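Cytochrome c-554 (Nitrosomonas europaea, PDB 1FT6) carries electrons in periplasmic ammonia oxidation, accepting them directly from hydroxylamine oxidoreductase and holding them on its bound c-type hemes. Local coordinates at residues P4-K9 and G87-H92; L34-K39 and A51-Q56; R96-D101 and K124-H129. All coordinates share one frame; numbering follows the deposited sequence.

Contact 1: residues P4-K9 and G87-H92. With HEC (heme c), chain F.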
loop_
_atom_site.group_PDB
_atom_site.type_symbol
_atom_site.label_atom_id
_atom_site.label_comp_id
_atom_site.label_asym_id
_atom_site.label_seq_id
_atom_site.Cartn_x
_atom_site.Cartn_y
_atom_site.Cartn_z
ATOM N N PRO A 4 8.331 1.477 -12.825
ATOM C CA PRO A 4 7.323 0.421 -12.937
ATOM C C PRO A 4 7.238 -0.408 -11.640
ATOM O O PRO A 4 8.183 -0.439 -10.844
ATOM C CB PRO A 4 7.822 -0.424 -14.094
ATOM C CG PRO A 4 9.278 -0.296 -13.993
ATOM C CD PRO A 4 9.578 1.106 -13.536
ATOM N N PHE A 5 6.098 -1.061 -11.449
ATOM C CA PHE A 5 5.868 -1.943 -10.326
ATOM C C PHE A 5 6.592 -3.239 -10.586
ATOM O O PHE A 5 6.822 -3.598 -11.736
ATOM C CB PHE A 5 4.381 -2.259 -10.180
ATOM C CG PHE A 5 3.594 -1.144 -9.577
ATOM C CD1 PHE A 5 3.260 -1.162 -8.219
ATOM C CD2 PHE A 5 3.212 -0.050 -10.356
ATOM C CE1 PHE A 5 2.565 -0.110 -7.660
ATOM C CE2 PHE A 5 2.512 1.030 -9.799
ATOM C CZ PHE A 5 2.190 1.003 -8.458
ATOM N N GLU A 6 6.952 -3.954 -9.526
ATOM C CA GLU A 6 7.574 -5.255 -9.684
ATOM C C GLU A 6 6.932 -6.275 -8.747
ATOM O O GLU A 6 7.002 -7.475 -8.978
ATOM C CB GLU A 6 9.077 -5.203 -9.387
ATOM C CG GLU A 6 9.854 -4.275 -10.270
ATOM C CD GLU A 6 11.306 -4.292 -9.899
ATOM O OE1 GLU A 6 11.617 -3.754 -8.812
ATOM O OE2 GLU A 6 12.118 -4.855 -10.676
ATOM N N GLY A 7 6.293 -5.825 -7.679
ATOM C CA GLY A 7 5.735 -6.813 -6.780
ATOM C C GLY A 7 6.431 -6.763 -5.430
ATOM O O GLY A 7 7.379 -6.032 -5.240
ATOM N N ARG A 8 5.946 -7.556 -4.501
ATOM C CA ARG A 8 6.426 -7.559 -3.132
ATOM C C ARG A 8 7.715 -8.311 -2.825
ATOM O O ARG A 8 8.313 -8.078 -1.775
ATOM C CB ARG A 8 5.345 -8.169 -2.219
ATOM C CG ARG A 8 3.977 -7.554 -2.344
ATOM C CD ARG A 8 3.072 -8.046 -1.215
ATOM N NE ARG A 8 3.011 -9.504 -1.067
ATOM C CZ ARG A 8 2.233 -10.306 -1.782
ATOM N NH1 ARG A 8 2.250 -11.624 -1.561
ATOM N NH2 ARG A 8 1.447 -9.794 -2.728
ATOM N N LYS A 9 8.140 -9.180 -3.726
ATOM C CA LYS A 9 9.284 -10.056 -3.447
ATOM C C LYS A 9 10.545 -9.426 -2.920
ATOM O O LYS A 9 10.996 -9.785 -1.851
ATOM C CB LYS A 9 9.636 -10.909 -4.660
ATOM C CG LYS A 9 10.763 -11.932 -4.367
ATOM C CD LYS A 9 10.871 -13.023 -5.451
ATOM C CE LYS A 9 12.074 -12.787 -6.360
ATOM N NZ LYS A 9 12.199 -13.839 -7.422
ATOM N N GLY A 87 -0.234 -4.440 -1.580
ATOM C CA GLY A 87 1.099 -4.650 -1.046
ATOM C C GLY A 87 2.011 -3.469 -0.883
ATOM O O GLY A 87 1.602 -2.322 -0.957
ATOM N N CYS A 88 3.311 -3.761 -0.748
ATOM C CA CYS A 88 4.281 -2.696 -0.446
ATOM C C CYS A 88 4.294 -1.483 -1.344
ATOM O O CYS A 88 4.256 -0.360 -0.851
ATOM C CB CYS A 88 5.706 -3.322 -0.371
ATOM S SG CYS A 88 5.740 -4.999 0.286
ATOM N N GLU A 89 4.311 -1.688 -2.672
ATOM C CA GLU A 89 4.354 -0.590 -3.631
ATOM C C GLU A 89 3.041 0.190 -3.726
ATOM O O GLU A 89 3.050 1.313 -4.182
ATOM C CB GLU A 89 4.769 -1.090 -5.020
ATOM C CG GLU A 89 6.184 -1.759 -5.072
ATOM C CD GLU A 89 6.368 -2.624 -6.330
ATOM O OE1 GLU A 89 5.586 -3.584 -6.491
ATOM O OE2 GLU A 89 7.268 -2.354 -7.159
ATOM N N SER A 90 1.935 -0.404 -3.301
ATOM C CA SER A 90 0.662 0.340 -3.315
ATOM C C SER A 90 0.746 1.543 -2.384
ATOM O O SER A 90 0.017 2.547 -2.594
ATOM C CB SER A 90 -0.528 -0.550 -2.897
ATOM O OG SER A 90 -1.020 -1.312 -3.990
ATOM N N CYS A 91 1.606 1.477 -1.347
ATOM C CA CYS A 91 1.751 2.635 -0.442
ATOM C C CYS A 91 3.079 3.367 -0.595
ATOM O O CYS A 91 3.128 4.593 -0.647
ATOM C CB CYS A 91 1.617 2.189 1.015
ATOM S SG CYS A 91 -0.053 1.589 1.412
ATOM N N HIS A 92 4.160 2.602 -0.690
ATOM C CA HIS A 92 5.490 3.196 -0.804
ATOM C C HIS A 92 5.841 3.646 -2.236
ATOM O O HIS A 92 6.823 4.357 -2.428
ATOM C CB HIS A 92 6.510 2.171 -0.316
ATOM C CG HIS A 92 6.395 1.893 1.139
ATOM N ND1 HIS A 92 6.668 2.844 2.095
ATOM C CD2 HIS A 92 5.897 0.819 1.808
ATOM C CE1 HIS A 92 6.340 2.371 3.281
ATOM N NE2 HIS A 92 5.867 1.152 3.202
HETATM FE FE HEC F . 5.366 -0.015 4.801
HETATM C CHA HEC F . 6.973 2.167 6.803
HETATM C CHB HEC F . 8.267 -1.869 4.507
HETATM C CHC HEC F . 3.681 -2.355 2.979
HETATM C CHD HEC F . 2.609 1.980 4.799
HETATM N NA HEC F . 7.244 0.138 5.527
HETATM C C1A HEC F . 7.717 1.091 6.338
HETATM C C2A HEC F . 9.139 0.878 6.644
HETATM C C3A HEC F . 9.520 -0.270 5.942
HETATM C C4A HEC F . 8.321 -0.724 5.267
HETATM C CMA HEC F . 10.865 -0.992 5.844
HETATM C CAA HEC F . 10.003 1.816 7.579
HETATM C CBA HEC F . 10.204 1.179 8.967
HETATM C CGA HEC F . 8.906 0.807 9.703
HETATM O O1A HEC F . 8.093 1.707 9.888
HETATM O O2A HEC F . 8.723 -0.388 10.054
HETATM N NB HEC F . 5.860 -1.693 3.916
HETATM C C1B HEC F . 7.109 -2.362 3.855
HETATM C C2B HEC F . 7.049 -3.602 3.122
HETATM C C3B HEC F . 5.765 -3.754 2.696
HETATM C C4B HEC F . 5.032 -2.592 3.209
HETATM C CMB HEC F . 8.195 -4.635 2.883
HETATM C CAB HEC F . 5.130 -4.887 1.865
HETATM C CBB HEC F . 5.097 -6.279 2.560
HETATM N NC HEC F . 3.504 -0.164 4.075
HETATM C C1C HEC F . 2.990 -1.197 3.356
HETATM C C2C HEC F . 1.632 -0.940 2.952
HETATM C C3C HEC F . 1.352 0.315 3.364
HETATM C C4C HEC F . 2.531 0.774 4.117
HETATM C CMC HEC F . 0.717 -1.915 2.131
HETATM C CAC HEC F . 0.062 1.151 3.085
HETATM C CBC HEC F . -1.205 0.480 3.606
HETATM N ND HEC F . 4.862 1.628 5.687
HETATM C C1D HEC F . 3.710 2.387 5.562
HETATM C C2D HEC F . 3.783 3.632 6.294
HETATM C C3D HEC F . 5.012 3.637 6.880
HETATM C C4D HEC F . 5.647 2.439 6.491
HETATM C CMD HEC F . 2.681 4.707 6.324
HETATM C CAD HEC F . 5.647 4.817 7.652
HETATM C CBD HEC F . 6.552 5.746 6.870
HETATM C CGD HEC F . 7.661 6.402 7.732
HETATM O O1D HEC F . 8.609 6.920 7.132
HETATM O O2D HEC F . 7.559 6.402 8.997
HETATM O O HOH W 1 10.031 -3.011 -6.850
#
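Glu89 sets its CG beside its own backbone N, anti to the carbonyl carbon (chi1 -60°), and runs on nearly straight (chi2 162°), which carries its carboxylate off helix 88-92 to the backbone of Glu6 and Gly7. Two amide N-H groups of 4-9 grip it there. Glu6 N donates to the syn lone pair of Glu89 OE2 at 2.9 Å, while Gly7 N reaches Glu89 OE1 at 2.6 Å, also on the syn side but 27° out of the carboxylate plane. Glu6 N also bonds weakly to OE1, so the two amides together hold both oxygens and limit rotation. Gly95 N is a third donor, to OE2, and a water donates to both Glu89 OE2 and Glu6 OE1; the Glu6 carboxylate is itself paired with Arg96 and Arg99. The buried Phe5 ring runs counter to the Glu89 chain, neither face-on nor edge-on, its CD1 3.5 Å from Glu89 CB. The backbone angles of Gly7 call for glycine: a CB would jam against the preceding carbonyl O. Arg8 CB lies 4.1 Å from Cys88 SG and Arg8 CD 3.9 Å from Gly87 CA. Cys88 SG and Cys91 SG are each bonded at 1.7 Å to the heme, at CAB and CAC, and His92 NE2 binds the iron at 2.0 Å, opposite His179: Cys88 to His92 form the CXXCH heme-attachment motif of c-type cytochromes.

Contact 2: residues L34-K39 and A51-Q56. With HEC (heme c), chain E.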
loop_
_atom_site.group_PDB
_atom_site.type_symbol
_atom_site.label_atom_id
_atom_site.label_comp_id
_atom_site.label_asym_id
_atom_site.label_seq_id
_atom_site.Cartn_x
_atom_site.Cartn_y
_atom_site.Cartn_z
ATOM N N LEU A 34 -12.820 -10.671 -2.950
ATOM C CA LEU A 34 -13.474 -10.668 -4.282
ATOM C C LEU A 34 -13.918 -12.056 -4.692
ATOM O O LEU A 34 -14.567 -12.247 -5.730
ATOM C CB LEU A 34 -12.555 -10.059 -5.359
ATOM C CG LEU A 34 -12.068 -8.594 -5.141
ATOM C CD1 LEU A 34 -11.363 -7.990 -6.399
ATOM C CD2 LEU A 34 -13.288 -7.767 -4.814
ATOM N N LYS A 35 -13.574 -13.045 -3.871
ATOM C CA LYS A 35 -13.973 -14.419 -4.177
ATOM C C LYS A 35 -15.425 -14.690 -3.825
ATOM O O LYS A 35 -15.993 -14.060 -2.956
ATOM C CB LYS A 35 -13.104 -15.418 -3.406
ATOM C CG LYS A 35 -11.677 -15.384 -3.806
ATOM C CD LYS A 35 -10.846 -16.286 -2.896
ATOM C CE LYS A 35 -9.425 -16.395 -3.437
ATOM N NZ LYS A 35 -8.678 -17.495 -2.766
ATOM N N PRO A 36 -16.048 -15.658 -4.514
ATOM C CA PRO A 36 -17.442 -16.001 -4.247
ATOM C C PRO A 36 -17.661 -16.416 -2.806
ATOM O O PRO A 36 -16.812 -17.068 -2.211
ATOM C CB PRO A 36 -17.738 -17.187 -5.202
ATOM C CG PRO A 36 -16.612 -17.316 -6.077
ATOM C CD PRO A 36 -15.449 -16.483 -5.580
ATOM N N ASN A 37 -18.795 -16.014 -2.249
ATOM C CA ASN A 37 -19.206 -16.367 -0.900
ATOM C C ASN A 37 -18.347 -15.917 0.277
ATOM O O ASN A 37 -18.510 -16.415 1.387
ATOM C CB ASN A 37 -19.464 -17.882 -0.835
ATOM C CG ASN A 37 -20.384 -18.363 -1.967
ATOM O OD1 ASN A 37 -21.568 -18.013 -2.008
ATOM N ND2 ASN A 37 -19.839 -19.153 -2.888
ATOM N N VAL A 38 -17.447 -14.968 0.046
ATOM C CA VAL A 38 -16.632 -14.425 1.128
ATOM C C VAL A 38 -17.232 -13.049 1.403
ATOM O O VAL A 38 -17.524 -12.317 0.465
ATOM C CB VAL A 38 -15.157 -14.235 0.694
ATOM C CG1 VAL A 38 -14.414 -13.445 1.757
ATOM C CG2 VAL A 38 -14.486 -15.596 0.431
ATOM N N LYS A 39 -17.403 -12.696 2.679
ATOM C CA LYS A 39 -17.935 -11.398 3.085
ATOM C C LYS A 39 -19.328 -11.151 2.481
ATOM O O LYS A 39 -19.657 -10.051 1.985
ATOM C CB LYS A 39 -16.945 -10.259 2.717
ATOM C CG LYS A 39 -15.560 -10.339 3.515
ATOM C CD LYS A 39 -14.784 -9.028 3.550
ATOM C CE LYS A 39 -13.675 -9.010 4.602
ATOM N NZ LYS A 39 -13.139 -7.641 4.887
ATOM N N ALA A 51 -22.515 -14.387 -4.183
ATOM C CA ALA A 51 -22.022 -15.617 -4.793
ATOM C C ALA A 51 -21.205 -15.384 -6.056
ATOM O O ALA A 51 -20.656 -16.324 -6.627
ATOM C CB ALA A 51 -23.214 -16.566 -5.104
ATOM N N LYS A 52 -21.086 -14.138 -6.493
ATOM C CA LYS A 52 -20.336 -13.850 -7.708
ATOM C C LYS A 52 -18.826 -13.907 -7.531
ATOM O O LYS A 52 -18.301 -13.549 -6.477
ATOM C CB LYS A 52 -20.727 -12.465 -8.250
ATOM C CG LYS A 52 -19.973 -12.041 -9.510
ATOM C CD LYS A 52 -20.639 -10.857 -10.175
ATOM C CE LYS A 52 -19.781 -10.286 -11.286
ATOM N NZ LYS A 52 -20.440 -9.061 -11.849
ATOM N N ASP A 53 -18.126 -14.386 -8.553
ATOM C CA ASP A 53 -16.668 -14.412 -8.514
ATOM C C ASP A 53 -16.241 -13.062 -9.075
ATOM O O ASP A 53 -16.331 -12.833 -10.276
ATOM C CB ASP A 53 -16.122 -15.516 -9.416
ATOM C CG ASP A 53 -14.618 -15.667 -9.294
ATOM O OD1 ASP A 53 -13.914 -14.685 -8.974
ATOM O OD2 ASP A 53 -14.137 -16.787 -9.512
ATOM N N TYR A 54 -15.781 -12.150 -8.223
ATOM C CA TYR A 54 -15.366 -10.826 -8.697
ATOM C C TYR A 54 -13.849 -10.720 -8.914
ATOM O O TYR A 54 -13.355 -9.637 -9.213
ATOM C CB TYR A 54 -15.773 -9.740 -7.683
ATOM C CG TYR A 54 -17.249 -9.423 -7.676
ATOM C CD1 TYR A 54 -18.084 -9.961 -6.681
ATOM C CD2 TYR A 54 -17.792 -8.506 -8.573
ATOM C CE1 TYR A 54 -19.406 -9.585 -6.570
ATOM C CE2 TYR A 54 -19.130 -8.120 -8.463
ATOM C CZ TYR A 54 -19.921 -8.668 -7.453
ATOM O OH TYR A 54 -21.241 -8.311 -7.346
ATOM N N THR A 55 -13.114 -11.822 -8.742
ATOM C CA THR A 55 -11.649 -11.787 -8.915
ATOM C C THR A 55 -11.101 -11.433 -10.288
ATOM O O THR A 55 -9.908 -11.161 -10.430
ATOM C CB THR A 55 -10.988 -13.108 -8.451
ATOM O OG1 THR A 55 -11.311 -14.169 -9.355
ATOM C CG2 THR A 55 -11.477 -13.459 -7.080
ATOM N N GLN A 56 -11.945 -11.412 -11.312
ATOM C CA GLN A 56 -11.448 -11.005 -12.618
ATOM C C GLN A 56 -12.307 -9.876 -13.187
ATOM O O GLN A 56 -12.324 -9.659 -14.380
ATOM C CB GLN A 56 -11.442 -12.188 -13.571
ATOM C CG GLN A 56 -10.658 -13.368 -13.005
ATOM C CD GLN A 56 -10.525 -14.485 -13.997
ATOM O OE1 GLN A 56 -11.428 -15.330 -14.131
ATOM N NE2 GLN A 56 -9.404 -14.506 -14.714
HETATM FE FE HEC E . -13.468 -3.245 -2.709
HETATM C CHA HEC E . -13.451 -3.289 0.748
HETATM C CHB HEC E . -15.600 -6.013 -2.658
HETATM C CHC HEC E . -14.467 -2.544 -5.950
HETATM C CHD HEC E . -11.967 -0.097 -2.578
HETATM N NA HEC E . -14.275 -4.414 -1.268
HETATM C C1A HEC E . -14.103 -4.338 0.110
HETATM C C2A HEC E . -14.717 -5.452 0.773
HETATM C C3A HEC E . -15.328 -6.239 -0.197
HETATM C C4A HEC E . -15.066 -5.592 -1.433
HETATM C CMA HEC E . -16.162 -7.505 0.026
HETATM C CAA HEC E . -14.743 -5.703 2.277
HETATM C CBA HEC E . -15.875 -4.937 2.991
HETATM C CGA HEC E . -15.988 -5.251 4.515
HETATM O O1A HEC E . -15.238 -6.096 5.021
HETATM O O2A HEC E . -16.799 -4.627 5.203
HETATM N NB HEC E . -14.811 -4.070 -4.006
HETATM C C1B HEC E . -15.476 -5.291 -3.861
HETATM C C2B HEC E . -16.095 -5.669 -5.085
HETATM C C3B HEC E . -15.833 -4.691 -5.995
HETATM C C4B HEC E . -15.012 -3.701 -5.308
HETATM C CMB HEC E . -16.919 -6.949 -5.369
HETATM C CAB HEC E . -16.292 -4.621 -7.484
HETATM C CBB HEC E . -17.819 -4.549 -7.620
HETATM N NC HEC E . -13.286 -1.663 -3.979
HETATM C C1C HEC E . -13.623 -1.607 -5.328
HETATM C C2C HEC E . -12.999 -0.517 -6.017
HETATM C C3C HEC E . -12.237 0.126 -5.073
HETATM C C4C HEC E . -12.466 -0.551 -3.836
HETATM C CMC HEC E . -13.109 -0.160 -7.510
HETATM C CAC HEC E . -11.265 1.297 -5.257
HETATM C CBC HEC E . -11.742 2.530 -6.019
HETATM N ND HEC E . -12.845 -1.963 -1.226
HETATM C C1D HEC E . -12.201 -0.756 -1.356
HETATM C C2D HEC E . -11.814 -0.213 -0.097
HETATM C C3D HEC E . -12.240 -1.105 0.846
HETATM C C4D HEC E . -12.878 -2.179 0.138
HETATM C CMD HEC E . -11.126 1.168 0.066
HETATM C CAD HEC E . -12.149 -0.879 2.349
HETATM C CBD HEC E . -13.353 -0.254 3.026
HETATM C CGD HEC E . -13.196 -0.125 4.541
HETATM O O1D HEC E . -13.203 -1.120 5.221
HETATM O O2D HEC E . -13.078 0.961 5.003
#
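Ala51 meets Asn37 at the outer end of two loops whose touching parts, 34-37 and 51-55, run roughly antiparallel (157° between their end-to-end directions); the first makes a type II beta turn from Lys35 to Val38 and the second an Asx turn at Asp53. Asn37 OD1 stands 3.7 Å from Ala51 CA, beside the backbone bond between Asn37 and Pro50. Next, Lys52 turns its carbonyl to the proline, with Pro36 CA and Lys52 O 3.4 Å apart in a CA-H...O contact. The Asp53 side chain runs beside the Pro36 ring in a shared direction, CB 3.8 Å from Pro36 CG. At Tyr54 the backbones join: its N donates to Leu34 O at 2.8 Å, close to the C=O axis (168°). The Tyr54 ring is sandwiched, one face covered by the heme methyl CMB, 3.4 Å above the plane, and the other by Lys52 CD, both offset toward the rim, while its OH bonds to Asp49 N. Leu34 CD2 comes 3.4 Å from C1B of the same heme; the closeness of Cys60 and His64 is consistent with heme #2. Lys39 NZ donates to carboxylate oxygens of this heme and of another. Last, with Asp53 CG anti to the backbone N (chi1 -174°), OD1 accepts both Thr55 N and Thr55 OG1, the latter at 2.7 Å. This grip fixes Thr55, whose CG2 rests 3.6 Å from Leu34 O.

Contact 3: residues R96-D101 and K124-H129. With HEC (heme c), chain D.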
loop_
_atom_site.group_PDB
_atom_site.type_symbol
_atom_site.label_atom_id
_atom_site.label_comp_id
_atom_site.label_asym_id
_atom_site.label_seq_id
_atom_site.Cartn_x
_atom_site.Cartn_y
_atom_site.Cartn_z
ATOM N N ARG A 96 10.823 -0.330 -8.693
ATOM C CA ARG A 96 11.899 -0.658 -9.623
ATOM C C ARG A 96 13.179 0.135 -9.497
ATOM O O ARG A 96 14.268 -0.466 -9.509
ATOM C CB ARG A 96 11.434 -0.552 -11.079
ATOM C CG ARG A 96 12.559 -0.837 -12.060
ATOM C CD ARG A 96 12.693 -2.319 -12.327
ATOM N NE ARG A 96 13.619 -2.585 -13.433
ATOM C CZ ARG A 96 14.173 -3.771 -13.678
ATOM N NH1 ARG A 96 13.899 -4.807 -12.898
ATOM N NH2 ARG A 96 15.006 -3.923 -14.700
ATOM N N ASN A 97 13.070 1.458 -9.420
ATOM C CA ASN A 97 14.244 2.329 -9.331
ATOM C C ASN A 97 14.757 2.627 -7.924
ATOM O O ASN A 97 15.966 2.723 -7.719
ATOM C CB ASN A 97 13.973 3.650 -10.018
ATOM C CG ASN A 97 13.662 3.470 -11.513
ATOM O OD1 ASN A 97 14.063 2.479 -12.116
ATOM N ND2 ASN A 97 12.950 4.421 -12.088
ATOM N N PHE A 98 13.870 2.789 -6.947
ATOM C CA PHE A 98 14.409 3.084 -5.634
ATOM C C PHE A 98 14.904 1.864 -4.868
ATOM O O PHE A 98 15.765 1.995 -4.005
ATOM C CB PHE A 98 13.417 3.915 -4.784
ATOM C CG PHE A 98 12.205 3.136 -4.257
ATOM C CD1 PHE A 98 12.351 2.117 -3.308
ATOM C CD2 PHE A 98 10.908 3.520 -4.645
ATOM C CE1 PHE A 98 11.239 1.482 -2.732
ATOM C CE2 PHE A 98 9.773 2.909 -4.087
ATOM C CZ PHE A 98 9.929 1.876 -3.117
ATOM N N ARG A 99 14.449 0.670 -5.176
ATOM C CA ARG A 99 14.944 -0.419 -4.363
ATOM C C ARG A 99 16.440 -0.636 -4.535
ATOM O O ARG A 99 17.082 -1.208 -3.644
ATOM C CB ARG A 99 14.172 -1.700 -4.629
ATOM C CG ARG A 99 14.454 -2.351 -5.952
ATOM C CD ARG A 99 13.813 -3.736 -5.998
ATOM N NE ARG A 99 13.812 -4.283 -7.356
ATOM C CZ ARG A 99 14.848 -4.901 -7.911
ATOM N NH1 ARG A 99 15.972 -5.048 -7.219
ATOM N NH2 ARG A 99 14.765 -5.384 -9.149
ATOM N N GLY A 100 16.984 -0.158 -5.665
ATOM C CA GLY A 100 18.406 -0.291 -5.926
ATOM C C GLY A 100 19.166 0.649 -5.011
ATOM O O GLY A 100 20.266 0.322 -4.561
ATOM N N ASP A 101 18.595 1.815 -4.744
ATOM C CA ASP A 101 19.235 2.777 -3.869
ATOM C C ASP A 101 19.144 2.242 -2.417
ATOM O O ASP A 101 19.991 2.583 -1.592
ATOM C CB ASP A 101 18.573 4.162 -3.968
ATOM C CG ASP A 101 19.233 5.058 -5.015
ATOM O OD1 ASP A 101 19.807 4.520 -5.974
ATOM O OD2 ASP A 101 19.193 6.299 -4.901
ATOM N N LYS A 124 13.528 8.914 -7.223
ATOM C CA LYS A 124 13.361 7.608 -7.855
ATOM C C LYS A 124 11.946 7.048 -7.689
ATOM O O LYS A 124 11.717 5.863 -7.916
ATOM C CB LYS A 124 14.365 6.607 -7.294
ATOM C CG LYS A 124 15.787 6.903 -7.695
ATOM C CD LYS A 124 16.578 5.633 -7.895
ATOM C CE LYS A 124 17.757 5.882 -8.846
ATOM N NZ LYS A 124 18.873 6.532 -8.131
ATOM N N GLY A 125 11.014 7.915 -7.278
ATOM C CA GLY A 125 9.632 7.509 -7.145
ATOM C C GLY A 125 9.120 7.070 -5.780
ATOM O O GLY A 125 7.923 6.737 -5.664
ATOM N N GLN A 126 9.958 7.092 -4.740
ATOM C CA GLN A 126 9.443 6.632 -3.430
ATOM C C GLN A 126 8.475 7.628 -2.833
ATOM O O GLN A 126 8.632 8.855 -2.918
ATOM C CB GLN A 126 10.583 6.354 -2.421
ATOM C CG GLN A 126 10.076 5.747 -1.060
ATOM C CD GLN A 126 11.140 4.896 -0.336
ATOM O OE1 GLN A 126 12.265 4.760 -0.856
ATOM N NE2 GLN A 126 10.858 4.355 0.760
ATOM N N ASP A 127 7.433 7.095 -2.223
ATOM C CA ASP A 127 6.426 7.948 -1.612
ATOM C C ASP A 127 6.680 8.103 -0.115
ATOM O O ASP A 127 6.775 7.106 0.585
ATOM C CB ASP A 127 5.048 7.313 -1.803
ATOM C CG ASP A 127 3.896 8.322 -1.647
ATOM O OD1 ASP A 127 3.989 9.270 -0.850
ATOM O OD2 ASP A 127 2.871 8.164 -2.350
ATOM N N PHE A 128 6.809 9.327 0.353
ATOM C CA PHE A 128 6.950 9.576 1.808
ATOM C C PHE A 128 5.774 10.375 2.363
ATOM O O PHE A 128 5.844 10.864 3.496
ATOM C CB PHE A 128 8.238 10.334 2.096
ATOM C CG PHE A 128 9.459 9.589 1.660
ATOM C CD1 PHE A 128 10.059 8.650 2.499
ATOM C CD2 PHE A 128 9.969 9.768 0.368
ATOM C CE1 PHE A 128 11.155 7.888 2.058
ATOM C CE2 PHE A 128 11.055 9.018 -0.087
ATOM C CZ PHE A 128 11.660 8.074 0.758
ATOM N N HIS A 129 4.706 10.527 1.570
ATOM C CA HIS A 129 3.521 11.295 1.982
ATOM C C HIS A 129 2.286 10.387 2.124
ATOM O O HIS A 129 1.510 10.522 3.070
ATOM C CB HIS A 129 3.241 12.431 0.976
ATOM C CG HIS A 129 2.312 13.477 1.503
ATOM N ND1 HIS A 129 0.948 13.431 1.308
ATOM C CD2 HIS A 129 2.548 14.584 2.253
ATOM C CE1 HIS A 129 0.383 14.461 1.909
ATOM N NE2 HIS A 129 1.330 15.176 2.491
HETATM FE FE HEC D . 13.873 -0.777 1.705
HETATM C CHA HEC D . 14.618 1.485 4.128
HETATM C CHB HEC D . 10.691 0.223 1.669
HETATM C CHC HEC D . 13.239 -2.886 -0.967
HETATM C CHD HEC D . 16.947 -2.195 2.102
HETATM N NA HEC D . 12.859 0.531 2.713
HETATM C C1A HEC D . 13.314 1.424 3.654
HETATM C C2A HEC D . 12.268 2.268 4.108
HETATM C C3A HEC D . 11.125 1.878 3.444
HETATM C C4A HEC D . 11.528 0.828 2.581
HETATM C CMA HEC D . 9.680 2.500 3.561
HETATM C CAA HEC D . 12.420 3.379 5.132
HETATM C CBA HEC D . 12.792 4.717 4.455
HETATM C CGA HEC D . 12.884 5.929 5.389
HETATM O O1A HEC D . 13.797 5.925 6.272
HETATM O O2A HEC D . 12.103 6.900 5.240
HETATM N NB HEC D . 12.299 -1.255 0.571
HETATM C C1B HEC D . 11.028 -0.731 0.727
HETATM C C2B HEC D . 10.104 -1.219 -0.268
HETATM C C3B HEC D . 10.824 -2.051 -1.073
HETATM C C4B HEC D . 12.209 -2.068 -0.518
HETATM C CMB HEC D . 8.597 -0.903 -0.402
HETATM C CAB HEC D . 10.344 -2.866 -2.317
HETATM C CBB HEC D . 10.097 -2.010 -3.521
HETATM N NC HEC D . 14.868 -2.180 0.765
HETATM C C1C HEC D . 14.445 -2.989 -0.327
HETATM C C2C HEC D . 15.411 -4.013 -0.660
HETATM C C3C HEC D . 16.393 -3.892 0.276
HETATM C C4C HEC D . 16.092 -2.741 1.108
HETATM C CMC HEC D . 15.309 -5.080 -1.775
HETATM C CAC HEC D . 17.579 -4.871 0.469
HETATM C CBC HEC D . 18.585 -5.066 -0.642
HETATM N ND HEC D . 15.481 -0.379 2.839
HETATM C C1D HEC D . 16.678 -1.079 2.870
HETATM C C2D HEC D . 17.615 -0.484 3.832
HETATM C C3D HEC D . 16.927 0.587 4.367
HETATM C C4D HEC D . 15.625 0.616 3.748
HETATM C CMD HEC D . 19.049 -1.001 4.189
HETATM C CAD HEC D . 17.361 1.390 5.584
HETATM C CBD HEC D . 16.903 0.763 6.898
HETATM C CGD HEC D . 17.384 1.465 8.131
HETATM O O1D HEC D . 17.601 0.735 9.133
HETATM O O2D HEC D . 17.500 2.701 8.097
HETATM O O HOH W 2 11.211 3.250 -7.944
#
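Phe98 and Gln126 form the tight, buried half of this contact. The Gln126 amide is stacked over one face of the Phe98 ring, the planes 25° apart, with OE1 3.6 Å above the ring plane toward its rim. Gln126 CB covers that face too, a CH-pi contact 4.1 Å from the ring centroid. The ring gets there because Phe98 places CG between its backbone N and carbonyl carbon (chi1 73°), which also brings CE1 to 3.8 Å from heme atom CBB. An alanine in place of Phe98 is likely to leave a gap beside CBB and strip the Gln126 amide of the ring face it stacks on. OE1 is hydrogen-bonded to His102 NE2, and His102 is an axial ligand of heme #1, so the amide probably steadies that ligand. The other half is looser and partly exposed. There Lys124 bends across Asp101 in a salt bridge: NZ sits 3.1 Å from OD1, approaching from above the carboxylate plane (39° out of it), and bonds only weakly to OD2 at 3.3 Å. Asn97 meets the lysine chain through its O, 3.0 Å from Lys124 CD, and through CB. Between the halves a water accepts from Phe98 N at 2.9 Å and donates to Lys124 O at 2.7 Å. Lys124 leads into Gly125, the C-prime residue of the Schellman motif ending helix 118-123, which delivers Gln126 as a second-shell residue of the heme #1 site.

Overall arrangement
Contacts 1 and 3 are neighbours, their centres about 10 Å apart, and they meet directly: Pro4 packs on Arg96, and His92 O probably accepts from Asp127 N. They hold consecutive helices, 88-92 and 98-112, and so join the surroundings of hemes #3 and #1. Contact 1 is the most buried, and its chemistry is a carboxylate satisfied by backbone amides; contact 3 has a buried aromatic-amide stack and a partly exposed ion pair. Contact 2, nested in the chain between the segments of contact 1, lies across the chain's centre from contact 3, about 22 Å away by nearest atoms. It joins two loops through one backbone bond and proline packing on the exposed side, with Leu34 and Tyr54 buried against a heme.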